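Local atomic coordinates of ATP-dependent RNA helicase HrpB (Escherichia coli, PDB entry 6EUD), a protein that hydrolyses ATP to ADP and phosphate as a bacterial DExH-box RNA helicase that binds single-stranded RNA. Residues H196-F199 / D200-V203; R463-P466 / A467-Q470; D609-H612 / Q613-N617; E756-S759 / P760-P764. All blocks are in the same frame, centred on the assembly; numbering follows the deposited sequence. Where two conformers were deposited one is given.

Contact 1. Residues H196-F199 / D200-V203; sequences HQRF and DDAV
Val203 CG2 sits over one face of the Phe199 ring, 3.8 Å from the ring centroid and 17° off the ring normal, a CH-pi contact displaced somewhat toward the rim at CZ. An anti chi1 (179°) turns the Phe199 ring so that this face meets the methyl of Val203, one turn further on. The same pair is joined through the backbone, Val203 N to Phe199 O at 2.9 Å and close to straight. The ring also touches Leu193, Leu222 and Cys293. Cutting Phe199 back to alanine would probably leave Val203 CG2 without the ring face it rests on and open a gap beside these residues. Arg198 holds the N-cap of helix 199-213, within the helicase C-terminal region, and its carbonyl O receives Ala202 N at 3.0 Å, the first turn's i to i+4 bond. Its side chain bends at chi3 so that NH1 meets Asp200 OD2 at 2.7 Å, a salt bridge whose hydrogen bond is weak; the guanidinium and carboxylate planes stand 81° apart, with OD1 over the guanidinium face. One residue on, Asp201 OD2 takes a hydrogen from a water that accepts from Arg198 N, bridging backbone and carboxylate. Further out, Arg230, Val231 and Gln234 of helix 225-236 pack against Asp200, and Val231 also touches Val203.

Contact 2. Residues R463-P466 / A467-Q470; sequences RNQP and AWQQ
The N-terminal turn of helix 466-479 begins here, with Gln465 at the N-cap and Pro466 as the first helical residue, and its main side-chain contact is Gln465 laid over the Trp468 indole. The amide and ring planes are 18° apart, which makes this a stack: OE1 stands 3.2 Å above the indole plane, offset toward the rim, and lies 3.4 Å from both CZ3 and CH2 of Trp468. A chi1 of 162° swings CG away from the backbone N, and the extended chain carries the amide over the ring, while CB lies 3.5 Å from Trp468 CE3. Arg463 adds an aliphatic touch at the indole edge, its CB 4.3 Å from Trp468 CZ3. The indole itself is buried, and its NE1 is hydrogen-bonded to the backbone O of Glu448, a bond that ties the ring to the preceding part of the chain. Two backbone bonds start the helix. Gln469 N reaches Gln465 O at 3.0 Å in the carbonyl plane (163° at the hydrogen), and Gln470 N reaches Pro466 O at 3.0 Å, tilted out of the Pro466 carbonyl plane. N-H groups in the first turn have no acceptor within the helix, so a proline there forfeits no helical bond, a common feature of alpha-helix N-termini.

Contact 3. Residues D609-H612 / Q613-N617; sequences DELH and QAMLN
Leu611 and Met615, one helical turn apart, meet through the Met615 methyl: CE lies 3.8 Å from Leu611 CG and 3.9 Å from its CD2. The side-chain torsions bring them together: Met615 holds CG beside its own N and then runs fully extended, which carries CE back toward the leucine branch. Trimming Met615 to an alanine would probably leave Leu611 without its methyl partner and open a gap beside Met672, which the methionine also touches. His612, Met615 and Leu616 make the closely packed side of helix 608-622: all three lie against Met672, and Leu616 also meets Leu664. The imidazole of His612 is buried, and its NE2 is satisfied by the backbone O of Val675. Ala614 lies against Asp574 and Val576 of strand 571-579 and is backbone-bonded to Val576, which places the helix beside that strand. The backbone repeats i to i+4 bonds, from Ala614 N to Glu610 O at 2.8 Å and from Met615 N to Leu611 O at 2.9 Å. The beginning of the segment is looser. There Gln613 N reaches Asp609 O at 3.3 Å, with the donor 38° out of the carbonyl plane, and the exposed Asp609 side chain is poorly ordered. Between the two segments the side chains meet through the apolar Leu611-Met615 pair, while the polar ends bond to other parts of the fold, Glu610 to Arg589 in a salt bridge, Gln613 NE2 to Glu665 and His612 to Val675, so the chemistry ties the helix to its surroundings.

Contact 4. Residues E756-S759 / P760-P764; sequences ELLS and PAQRP
Ser759 and Arg763 close the hairpin through their backbones: Ser759 N gives a hydrogen bond to Arg763 O at 2.7 Å. A second backbone bond spans the turn, from Gln762 N to Ser759 O at 2.7 Å; here the donor stands 56° out of the carbonyl plane, a tilt that goes with the tight curvature of the type I turn from Ser759 to Gln762. Leu758 CA adds a C-H...O contact to the same Arg763 O. Side-chain polar contacts gather on the Ser759 hydroxyl. A chi1 of 74° places OG between the backbone N and the carbonyl carbon, where it accepts Ala761 N at 3.3 Å and, weakly, Arg763 N at 3.4 Å. The bend at chi3 (67°) of Arg763 brings the guanidinium across Ser759, whose OG lies 3.3 Å above the guanidinium plane, over its centre. That guanidinium is fixed from outside as well, by a hydrogen bond from NH2 to Tyr790 OH. The apolar pair is Leu758 with Pro764, CD2 of the leucine 4.1 Å from CB of the proline, in a non-hydrogen-bonded antiparallel pair. Separately, a methyl approaches an amide, Leu758 CD1 coming 3.5 Å from Gln762 OE1. Pro760 leans on Met786 of helix 779-789 and on Trp795. With Gln762 in the left-handed region after the type I turn, and Ser759 N bonded to Arg763 O, this is a 3:5 beta-hairpin with a type I turn and G1 bulge, reversing the chain from strand 751-758 into strand 764-768 within the ATP-dependent helicase C-terminal family region.

How the contacts relate
The four contacts follow one another in series along the chain without touching, and no two share a helix or strand. Contact 1 opens helix 199-213, which is in the helicase C-terminal region, and contact 2 opens helix 466-479; their centres are about 42 Å apart. Contact 3 lies within helix 608-622, about 53 Å between centres from contact 2. Contact 4 joins strands 751-758 and 764-768 of a mixed sheet, about 49 Å between centres from contact 3. Contacts 2 and 4 are the most distant pair, about 89 Å between centres and on opposite sides of the chain's centre, consistent with an elongated chain whose helix starts, mid-helix turn and hairpin lie in separate parts of the fold.

Contact 1. Residues H196-F199 / D200-V203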
loop_
_atom_site.group_PDB
_atom_site.type_symbol
_atom_site.label_atom_id
_atom_site.label_comp_id
_atom_site.label_asym_id
_atom_site.label_seq_id
_atom_site.Cartn_x
_atom_site.Cartn_y
_atom_site.Cartn_z
ATOM N N HIS A 196 -6.976 21.928 -24.334
ATOM C CA HIS A 196 -6.063 22.459 -25.349
ATOM C C HIS A 196 -5.110 23.571 -24.841
ATOM O O HIS A 196 -4.464 24.252 -25.636
ATOM C CB HIS A 196 -6.870 22.992 -26.528
ATOM C CG HIS A 196 -7.921 23.966 -26.123
ATOM N ND1 HIS A 196 -7.631 25.257 -25.725
ATOM C CD2 HIS A 196 -9.270 23.835 -26.017
ATOM C CE1 HIS A 196 -8.747 25.883 -25.415
ATOM N NE2 HIS A 196 -9.756 25.045 -25.580
ATOM N N GLN A 197 -5.048 23.765 -23.529
ATOM C CA GLN A 197 -4.130 24.723 -22.916
ATOM C C GLN A 197 -3.192 24.005 -21.948
ATOM O O GLN A 197 -3.601 23.043 -21.292
ATOM C CB GLN A 197 -4.896 25.825 -22.163
ATOM C CG GLN A 197 -5.591 26.854 -23.048
ATOM C CD GLN A 197 -6.222 27.992 -22.251
ATOM O OE1 GLN A 197 -6.133 28.033 -21.029
ATOM N NE2 GLN A 197 -6.871 28.917 -22.949
ATOM N N ARG A 198 -1.946 24.474 -21.850
ATOM C CA ARG A 198 -1.030 23.982 -20.824
ATOM C C ARG A 198 -1.598 24.273 -19.437
ATOM O O ARG A 198 -2.405 25.185 -19.278
ATOM C CB ARG A 198 0.350 24.624 -20.961
ATOM C CG ARG A 198 0.924 24.545 -22.358
ATOM C CD ARG A 198 2.275 25.227 -22.435
ATOM N NE ARG A 198 3.247 24.525 -21.617
ATOM C CZ ARG A 198 4.032 25.115 -20.732
ATOM N NH1 ARG A 198 3.958 26.430 -20.592
ATOM N NH2 ARG A 198 4.896 24.406 -20.004
ATOM N N PHE A 199 -1.176 23.510 -18.430
ATOM C CA PHE A 199 -1.614 23.781 -17.067
ATOM C C PHE A 199 -1.230 25.211 -16.627
ATOM O O PHE A 199 -2.095 25.971 -16.184
ATOM C CB PHE A 199 -1.037 22.732 -16.098
ATOM C CG PHE A 199 -1.411 22.952 -14.652
ATOM C CD1 PHE A 199 -2.671 22.577 -14.172
ATOM C CD2 PHE A 199 -0.501 23.526 -13.760
ATOM C CE1 PHE A 199 -3.019 22.771 -12.837
ATOM C CE2 PHE A 199 -0.837 23.719 -12.415
ATOM C CZ PHE A 199 -2.102 23.334 -11.955
ATOM N N ASP A 200 0.042 25.588 -16.779
ATOM C CA ASP A 200 0.513 26.867 -16.248
ATOM C C ASP A 200 -0.148 28.071 -16.943
ATOM O O ASP A 200 -0.491 29.053 -16.276
ATOM C CB ASP A 200 2.053 26.982 -16.330
ATOM C CG ASP A 200 2.601 26.861 -17.757
ATOM O OD1 ASP A 200 1.820 26.765 -18.731
ATOM O OD2 ASP A 200 3.839 26.893 -17.910
ATOM N N ASP A 201 -0.345 28.001 -18.259
ATOM C CA ASP A 201 -1.087 29.046 -18.973
ATOM C C ASP A 201 -2.533 29.137 -18.500
ATOM O O ASP A 201 -3.067 30.225 -18.279
ATOM C CB ASP A 201 -1.090 28.792 -20.478
ATOM C CG ASP A 201 0.258 29.061 -21.124
ATOM O OD1 ASP A 201 1.033 29.871 -20.572
ATOM O OD2 ASP A 201 0.538 28.462 -22.185
ATOM N N ALA A 202 -3.174 27.982 -18.366
ATOM C CA ALA A 202 -4.569 27.943 -17.991
ATOM C C ALA A 202 -4.739 28.540 -16.596
ATOM O O ALA A 202 -5.642 29.346 -16.384
ATOM C CB ALA A 202 -5.112 26.509 -18.054
ATOM N N VAL A 203 -3.856 28.181 -15.660
ATOM C CA VAL A 203 -3.998 28.687 -14.294
ATOM C C VAL A 203 -3.772 30.209 -14.292
ATOM O O VAL A 203 -4.485 30.951 -13.603
ATOM C CB VAL A 203 -3.036 27.987 -13.290
ATOM C CG1 VAL A 203 -3.007 28.705 -11.958
ATOM C CG2 VAL A 203 -3.446 26.539 -13.065
HETATM O O HOH W 1 -1.477 26.886 -23.420
#

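Contact 2. Residues R463-P466 / A467-Q470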
loop_
_atom_site.group_PDB
_atom_site.type_symbol
_atom_site.label_atom_id
_atom_site.label_comp_id
_atom_site.label_asym_id
_atom_site.label_seq_id
_atom_site.Cartn_x
_atom_site.Cartn_y
_atom_site.Cartn_z
ATOM N N ARG A 463 33.025 11.374 -1.919
ATOM C CA ARG A 463 32.951 12.740 -1.405
ATOM C C ARG A 463 32.944 12.682 0.095
ATOM O O ARG A 463 32.380 11.762 0.669
ATOM C CB ARG A 463 31.717 13.471 -1.899
ATOM C CG ARG A 463 31.573 13.458 -3.387
ATOM C CD ARG A 463 30.576 14.491 -3.809
ATOM N NE ARG A 463 30.328 14.421 -5.237
ATOM C CZ ARG A 463 31.160 14.896 -6.157
ATOM N NH1 ARG A 463 32.302 15.476 -5.801
ATOM N NH2 ARG A 463 30.843 14.789 -7.438
ATOM N N ASN A 464 33.582 13.642 0.748
ATOM C CA ASN A 464 33.672 13.571 2.190
ATOM C C ASN A 464 32.829 14.706 2.776
ATOM O O ASN A 464 33.308 15.561 3.503
ATOM C CB ASN A 464 35.142 13.609 2.623
ATOM C CG ASN A 464 35.316 13.274 4.061
ATOM O OD1 ASN A 464 34.342 12.967 4.717
ATOM N ND2 ASN A 464 36.542 13.340 4.573
ATOM N N GLN A 465 31.558 14.717 2.392
ATOM C CA GLN A 465 30.615 15.718 2.863
ATOM C C GLN A 465 30.396 15.576 4.366
ATOM O O GLN A 465 30.146 14.484 4.856
ATOM C CB GLN A 465 29.299 15.592 2.102
ATOM C CG GLN A 465 28.116 16.261 2.741
ATOM C CD GLN A 465 26.856 16.068 1.919
ATOM O OE1 GLN A 465 26.901 15.827 0.703
ATOM N NE2 GLN A 465 25.718 16.149 2.586
ATOM N N PRO A 466 30.520 16.684 5.105
ATOM C CA PRO A 466 30.472 16.692 6.572
ATOM C C PRO A 466 29.144 16.233 7.173
ATOM O O PRO A 466 29.181 15.589 8.221
ATOM C CB PRO A 466 30.754 18.156 6.920
ATOM C CG PRO A 466 30.504 18.915 5.658
ATOM C CD PRO A 466 30.875 18.003 4.559
ATOM N N ALA A 467 28.005 16.524 6.549
ATOM C CA ALA A 467 26.726 16.076 7.122
ATOM C C ALA A 467 26.544 14.549 6.985
ATOM O O ALA A 467 26.041 13.886 7.890
ATOM C CB ALA A 467 25.547 16.818 6.483
ATOM N N TRP A 468 26.955 14.000 5.848
ATOM C CA TRP A 468 26.998 12.555 5.668
ATOM C C TRP A 468 27.907 11.897 6.691
ATOM O O TRP A 468 27.569 10.861 7.267
ATOM C CB TRP A 468 27.494 12.198 4.269
ATOM C CG TRP A 468 26.480 12.386 3.212
ATOM C CD1 TRP A 468 25.135 12.468 3.373
ATOM C CD2 TRP A 468 26.734 12.530 1.813
ATOM N NE1 TRP A 468 24.521 12.645 2.154
ATOM C CE2 TRP A 468 25.486 12.686 1.181
ATOM C CE3 TRP A 468 27.900 12.528 1.036
ATOM C CZ2 TRP A 468 25.367 12.841 -0.207
ATOM C CZ3 TRP A 468 27.782 12.683 -0.337
ATOM C CH2 TRP A 468 26.527 12.840 -0.944
ATOM N N GLN A 469 29.084 12.487 6.880
ATOM C CA GLN A 469 30.012 11.999 7.891
ATOM C C GLN A 469 29.371 11.963 9.269
ATOM O O GLN A 469 29.474 10.955 9.963
ATOM C CB GLN A 469 31.289 12.830 7.904
ATOM C CG GLN A 469 32.399 12.174 8.662
ATOM C CD GLN A 469 33.768 12.532 8.149
ATOM O OE1 GLN A 469 34.264 11.907 7.246
ATOM N NE2 GLN A 469 34.360 13.571 8.688
ATOM N N GLN A 470 28.644 13.017 9.620
ATOM C CA GLN A 470 27.976 13.085 10.907
ATOM C C GLN A 470 26.984 11.946 11.057
ATOM O O GLN A 470 26.951 11.258 12.084
ATOM C CB GLN A 470 27.270 14.426 11.073
ATOM C CG GLN A 470 26.645 14.596 12.435
ATOM C CD GLN A 470 25.947 15.931 12.597
ATOM O OE1 GLN A 470 25.012 16.260 11.860
ATOM N NE2 GLN A 470 26.413 16.722 13.558
#

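Contact 3. Residues D609-H612 / Q613-N617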
loop_
_atom_site.group_PDB
_atom_site.type_symbol
_atom_site.label_atom_id
_atom_site.label_comp_id
_atom_site.label_asym_id
_atom_site.label_seq_id
_atom_site.Cartn_x
_atom_site.Cartn_y
_atom_site.Cartn_z
ATOM N N ASP A 609 14.790 -36.324 -10.173
ATOM C CA ASP A 609 14.105 -35.286 -9.430
ATOM C C ASP A 609 14.234 -33.981 -10.205
ATOM O O ASP A 609 13.326 -33.150 -10.190
ATOM C CB ASP A 609 14.684 -35.160 -8.022
ATOM C CG ASP A 609 14.444 -36.400 -7.182
ATOM O OD1 ASP A 609 14.165 -37.470 -7.763
ATOM O OD2 ASP A 609 14.565 -36.314 -5.943
ATOM N N GLU A 610 15.363 -33.812 -10.894
ATOM C CA GLU A 610 15.588 -32.631 -11.727
ATOM C C GLU A 610 14.683 -32.635 -12.960
ATOM O O GLU A 610 14.049 -31.624 -13.294
ATOM C CB GLU A 610 17.052 -32.544 -12.153
ATOM C CG GLU A 610 17.931 -31.859 -11.131
ATOM C CD GLU A 610 19.384 -31.765 -11.561
ATOM O OE1 GLU A 610 19.806 -32.539 -12.446
ATOM O OE2 GLU A 610 20.098 -30.899 -11.012
ATOM N N LEU A 611 14.625 -33.783 -13.621
ATOM C CA LEU A 611 13.826 -33.947 -14.825
ATOM C C LEU A 611 12.348 -33.668 -14.563
ATOM O O LEU A 611 11.694 -32.949 -15.327
ATOM C CB LEU A 611 14.001 -35.361 -15.383
ATOM C CG LEU A 611 13.218 -35.667 -16.648
ATOM C CD1 LEU A 611 13.796 -34.882 -17.818
ATOM C CD2 LEU A 611 13.220 -37.159 -16.915
ATOM N N HIS A 612 11.826 -34.237 -13.483
ATOM C CA HIS A 612 10.432 -34.046 -13.145
ATOM C C HIS A 612 10.148 -32.586 -12.896
ATOM O O HIS A 612 9.124 -32.053 -13.340
ATOM C CB HIS A 612 10.067 -34.877 -11.930
ATOM C CG HIS A 612 10.200 -36.341 -12.165
ATOM N ND1 HIS A 612 10.465 -37.238 -11.157
ATOM C CD2 HIS A 612 10.111 -37.065 -13.305
ATOM C CE1 HIS A 612 10.534 -38.457 -11.666
ATOM N NE2 HIS A 612 10.321 -38.380 -12.966
ATOM N N GLN A 613 11.070 -31.939 -12.201
ATOM C CA GLN A 613 10.928 -30.529 -11.921
ATOM C C GLN A 613 10.956 -29.740 -13.234
ATOM O O GLN A 613 10.131 -28.838 -13.437
ATOM C CB GLN A 613 12.022 -30.049 -10.962
ATOM C CG GLN A 613 11.809 -28.614 -10.459
ATOM C CD GLN A 613 10.531 -28.451 -9.600
ATOM O OE1 GLN A 613 10.217 -29.305 -8.764
ATOM N NE2 GLN A 613 9.799 -27.352 -9.816
ATOM N N ALA A 614 11.877 -30.092 -14.131
ATOM C CA ALA A 614 11.989 -29.386 -15.410
ATOM C C ALA A 614 10.707 -29.545 -16.234
ATOM O O ALA A 614 10.303 -28.628 -16.949
ATOM C CB ALA A 614 13.207 -29.871 -16.202
ATOM N N MET A 615 10.062 -30.703 -16.129
ATOM C CA MET A 615 8.796 -30.938 -16.816
ATOM C C MET A 615 7.653 -30.084 -16.242
ATOM O O MET A 615 6.790 -29.602 -17.005
ATOM C CB MET A 615 8.431 -32.419 -16.741
ATOM C CG MET A 615 9.302 -33.324 -17.597
ATOM S SD MET A 615 8.815 -35.064 -17.441
ATOM C CE MET A 615 9.920 -35.848 -18.617
ATOM N N LEU A 616 7.626 -29.923 -14.913
ATOM C CA LEU A 616 6.641 -29.044 -14.270
ATOM C C LEU A 616 6.727 -27.626 -14.819
ATOM O O LEU A 616 5.695 -26.997 -15.086
ATOM C CB LEU A 616 6.823 -29.009 -12.749
ATOM C CG LEU A 616 6.571 -30.300 -11.962
ATOM C CD1 LEU A 616 6.513 -29.992 -10.493
ATOM C CD2 LEU A 616 5.295 -30.955 -12.404
ATOM N N ASN A 617 7.956 -27.124 -14.979
ATOM C CA ASN A 617 8.171 -25.806 -15.558
ATOM C C ASN A 617 7.725 -25.735 -17.020
ATOM O O ASN A 617 7.252 -24.694 -17.499
ATOM C CB ASN A 617 9.647 -25.410 -15.443
ATOM C CG ASN A 617 10.077 -25.157 -14.005
ATOM O OD1 ASN A 617 9.299 -24.669 -13.196
ATOM N ND2 ASN A 617 11.323 -25.480 -13.690
#

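Contact 4. Residues E756-S759 / P760-P764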
loop_
_atom_site.group_PDB
_atom_site.type_symbol
_atom_site.label_atom_id
_atom_site.label_comp_id
_atom_site.label_asym_id
_atom_site.label_seq_id
_atom_site.Cartn_x
_atom_site.Cartn_y
_atom_site.Cartn_z
ATOM N N GLU A 756 -33.296 -33.475 -17.793
ATOM C CA GLU A 756 -33.566 -33.473 -19.212
ATOM C C GLU A 756 -34.351 -34.732 -19.535
ATOM O O GLU A 756 -33.797 -35.802 -19.771
ATOM C CB GLU A 756 -32.262 -33.350 -19.982
ATOM C CG GLU A 756 -31.577 -31.988 -19.700
ATOM C CD GLU A 756 -30.114 -31.929 -20.150
ATOM O OE1 GLU A 756 -29.374 -32.921 -19.970
ATOM O OE2 GLU A 756 -29.700 -30.891 -20.707
ATOM N N LEU A 757 -35.668 -34.586 -19.494
ATOM C CA LEU A 757 -36.584 -35.705 -19.619
ATOM C C LEU A 757 -36.731 -36.136 -21.063
ATOM O O LEU A 757 -37.091 -35.344 -21.928
ATOM C CB LEU A 757 -37.942 -35.343 -19.026
ATOM C CG LEU A 757 -37.884 -35.075 -17.522
ATOM C CD1 LEU A 757 -39.252 -34.737 -16.937
ATOM C CD2 LEU A 757 -37.298 -36.295 -16.837
ATOM N N LEU A 758 -36.449 -37.405 -21.311
ATOM C CA LEU A 758 -36.351 -37.921 -22.665
ATOM C C LEU A 758 -37.437 -38.948 -22.932
ATOM O O LEU A 758 -38.035 -39.490 -22.005
ATOM C CB LEU A 758 -34.968 -38.535 -22.890
ATOM C CG LEU A 758 -33.767 -37.711 -22.405
ATOM C CD1 LEU A 758 -32.524 -38.587 -22.322
ATOM C CD2 LEU A 758 -33.478 -36.499 -23.287
ATOM N N SER A 759 -37.689 -39.193 -24.210
ATOM C CA SER A 759 -38.557 -40.274 -24.664
ATOM C C SER A 759 -37.805 -41.620 -24.701
ATOM O O SER A 759 -36.588 -41.644 -24.528
ATOM C CB SER A 759 -39.091 -39.913 -26.046
ATOM O OG SER A 759 -38.058 -40.067 -27.006
ATOM N N PRO A 760 -38.517 -42.743 -24.940
ATOM C CA PRO A 760 -37.840 -44.033 -25.127
ATOM C C PRO A 760 -36.713 -44.005 -26.133
ATOM O O PRO A 760 -35.777 -44.789 -26.018
ATOM C CB PRO A 760 -38.956 -44.929 -25.645
ATOM C CG PRO A 760 -40.161 -44.412 -24.967
ATOM C CD PRO A 760 -39.981 -42.920 -24.925
ATOM N N ALA A 761 -36.821 -43.109 -27.109
ATOM C CA ALA A 761 -35.820 -42.968 -28.156
ATOM C C ALA A 761 -34.801 -41.877 -27.795
ATOM O O ALA A 761 -34.056 -41.439 -28.672
ATOM C CB ALA A 761 -36.470 -42.671 -29.500
ATOM N N GLN A 762 -34.772 -41.462 -26.519
ATOM C CA GLN A 762 -33.668 -40.674 -25.975
ATOM C C GLN A 762 -33.672 -39.287 -26.589
ATOM O O GLN A 762 -32.676 -38.570 -26.577
ATOM C CB GLN A 762 -32.373 -41.478 -26.170
ATOM C CG GLN A 762 -32.077 -42.400 -24.978
ATOM C CD GLN A 762 -30.901 -41.875 -24.116
ATOM O OE1 GLN A 762 -31.023 -41.658 -22.865
ATOM N NE2 GLN A 762 -29.693 -41.988 -24.737
ATOM N N ARG A 763 -34.894 -38.911 -26.964
ATOM C CA ARG A 763 -35.317 -37.626 -27.522
ATOM C C ARG A 763 -35.912 -36.743 -26.406
ATOM O O ARG A 763 -36.853 -37.163 -25.729
ATOM C CB ARG A 763 -36.363 -37.872 -28.624
ATOM C CG ARG A 763 -36.931 -36.645 -29.330
ATOM C CD ARG A 763 -38.010 -37.057 -30.351
ATOM N NE ARG A 763 -39.236 -37.623 -29.753
ATOM C CZ ARG A 763 -39.592 -38.915 -29.762
ATOM N NH1 ARG A 763 -40.737 -39.296 -29.200
ATOM N NH2 ARG A 763 -38.825 -39.832 -30.335
ATOM N N PRO A 764 -35.359 -35.529 -26.209
ATOM C CA PRO A 764 -35.732 -34.528 -25.191
ATOM C C PRO A 764 -37.200 -34.099 -25.251
ATOM O O PRO A 764 -37.626 -33.455 -26.210
ATOM C CB PRO A 764 -34.810 -33.341 -25.505
ATOM C CG PRO A 764 -34.338 -33.572 -26.896
ATOM C CD PRO A 764 -34.267 -35.047 -27.068
#